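Local coordinates for flavin-nucleotide-binding protein (Mycobacterium smegmatis, PDB 4YBN) that binds FAD and heme within a split beta-barrel dimer and probably acts as an oxidoreductase related to pyridoxamine 5'-phosphate oxidase, at residues V89-S94 with G180-V185. Residues are numbered along the deposited sequence; the frame is centred on the assembly and turned at random.
Sequences VVVARS and GGWAGV
An antiparallel beta ladder that extends from the split beta-barrel starts here, where the end of strand 78-91 meets the beginning of strand 184-192. Val91 and Gly184 form a hydrogen-bonded pair. Val91 N donates to Gly184 O at 2.9 Å, and Gly184 N returns a bond to Val91 O, also 2.9 Å. Val90 and Val185 are the neighbouring non-hydrogen-bonded pair. Beside it, Val185 CA makes a CA-H...O contact with Val89 O at 3.2 Å. The side chain of Val89 lies about 5 Å from a bound heme, so the ladder runs close to the cofactor site. Gly184 and Val185 also pair with a strand of the second subunit, which carries the sheet across the dimer interface, and Trp182 NE1 bonds to Thr197 OG1 of that subunit. The Trp182 side chain leaves with CG anti to the backbone N (chi1 -169°), and its ring folds back over Gly184 N. Val91 meets the rim of this ring, with CB 3.9 Å from Trp182 CZ3. Beyond the strands, Arg93 reaches across to 180-183 with its chain extended from CG to NE. Its guanidinium forms salt bridges with Asp172 and with Asp200 of the second subunit. Ala183 CB sits over one face of that group, displaced toward its rim. Arg93 NE makes two weak hydrogen bonds, to Gly180 O at 3.2 Å near the guanidinium plane and obliquely to Gly181 O at 3.3 Å.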
loop_
_atom_site.group_PDB
_atom_site.type_symbol
_atom_site.label_atom_id
_atom_site.label_comp_id
_atom_site.label_asym_id
_atom_site.label_seq_id
_atom_site.Cartn_x
_atom_site.Cartn_y
_atom_site.Cartn_z
ATOM N N VAL A 89 9.491 11.061 0.743
ATOM C CA VAL A 89 10.541 10.732 1.669
ATOM C C VAL A 89 11.042 12.039 2.290
ATOM O O VAL A 89 11.455 12.985 1.558
ATOM C CB VAL A 89 11.700 10.012 1.021
ATOM C CG1 VAL A 89 12.709 9.525 2.070
ATOM C CG2 VAL A 89 11.230 8.831 0.180
ATOM N N VAL A 90 11.043 12.018 3.603
ATOM C CA VAL A 90 11.501 13.119 4.477
ATOM C C VAL A 90 12.967 12.874 4.770
ATOM O O VAL A 90 13.308 12.018 5.520
ATOM C CB VAL A 90 10.726 13.194 5.767
ATOM C CG1 VAL A 90 11.101 14.423 6.615
ATOM C CG2 VAL A 90 9.213 13.298 5.500
ATOM N N VAL A 91 13.801 13.648 4.091
ATOM C CA VAL A 91 15.250 13.635 4.216
ATOM C C VAL A 91 15.685 14.669 5.254
ATOM O O VAL A 91 15.722 15.873 5.005
ATOM C CB VAL A 91 15.905 13.871 2.854
ATOM C CG1 VAL A 91 17.413 13.700 2.947
ATOM C CG2 VAL A 91 15.360 12.872 1.831
ATOM N N ALA A 92 16.000 14.191 6.449
ATOM C CA ALA A 92 16.475 15.076 7.507
ATOM C C ALA A 92 18.000 15.052 7.571
ATOM O O ALA A 92 18.680 14.288 6.870
ATOM C CB ALA A 92 15.845 14.697 8.839
ATOM N N ARG A 93 18.541 15.992 8.342
ATOM C CA ARG A 93 19.989 16.088 8.584
ATOM C C ARG A 93 20.521 15.001 9.509
ATOM O O ARG A 93 21.729 14.846 9.626
ATOM C CB ARG A 93 20.324 17.433 9.192
ATOM C CG ARG A 93 20.200 18.574 8.224
ATOM C CD ARG A 93 20.330 19.849 9.028
ATOM N NE ARG A 93 20.163 21.019 8.201
ATOM C CZ ARG A 93 19.029 21.684 8.071
ATOM N NH1 ARG A 93 17.905 21.285 8.699
ATOM N NH2 ARG A 93 19.021 22.751 7.280
ATOM N N SER A 94 19.622 14.265 10.168
ATOM C CA SER A 94 19.931 13.009 10.877
ATOM C C SER A 94 19.073 11.841 10.381
ATOM O O SER A 94 17.954 12.049 9.911
ATOM C CB SER A 94 19.605 13.162 12.336
ATOM O OG SER A 94 18.257 13.464 12.480
ATOM N N GLY A 180 24.879 22.779 9.210
ATOM C CA GLY A 180 24.551 23.006 7.803
ATOM C C GLY A 180 23.999 21.722 7.221
ATOM O O GLY A 180 23.318 20.982 7.921
ATOM N N GLY A 181 24.302 21.450 5.954
ATOM C CA GLY A 181 23.768 20.269 5.247
ATOM C C GLY A 181 22.357 20.431 4.667
ATOM O O GLY A 181 21.509 21.165 5.220
ATOM N N TRP A 182 22.083 19.700 3.581
ATOM C CA TRP A 182 20.781 19.801 2.908
ATOM C C TRP A 182 19.712 19.021 3.706
ATOM O O TRP A 182 20.024 18.023 4.361
ATOM C CB TRP A 182 20.877 19.223 1.489
ATOM C CG TRP A 182 19.637 19.540 0.641
ATOM C CD1 TRP A 182 19.389 20.680 -0.083
ATOM C CD2 TRP A 182 18.469 18.720 0.510
ATOM N NE1 TRP A 182 18.137 20.607 -0.682
ATOM C CE2 TRP A 182 17.564 19.404 -0.353
ATOM C CE3 TRP A 182 18.116 17.460 1.000
ATOM C CZ2 TRP A 182 16.305 18.870 -0.710
ATOM C CZ3 TRP A 182 16.844 16.924 0.641
ATOM C CH2 TRP A 182 15.975 17.628 -0.206
ATOM N N ALA A 183 18.480 19.500 3.673
ATOM C CA ALA A 183 17.340 18.749 4.184
ATOM C C ALA A 183 16.137 19.056 3.275
ATOM O O ALA A 183 16.135 20.069 2.555
ATOM C CB ALA A 183 17.025 19.146 5.602
ATOM N N GLY A 184 15.109 18.192 3.292
ATOM C CA GLY A 184 14.023 18.369 2.372
ATOM C C GLY A 184 13.163 17.134 2.185
ATOM O O GLY A 184 13.166 16.221 3.040
ATOM N N VAL A 185 12.399 17.147 1.101
ATOM C CA VAL A 185 11.452 16.034 0.761
ATOM C C VAL A 185 11.636 15.661 -0.667
ATOM O O VAL A 185 11.691 16.526 -1.539
ATOM C CB VAL A 185 10.012 16.468 1.035
ATOM C CG1 VAL A 185 8.932 15.463 0.540
ATOM C CG2 VAL A 185 9.853 16.692 2.511
#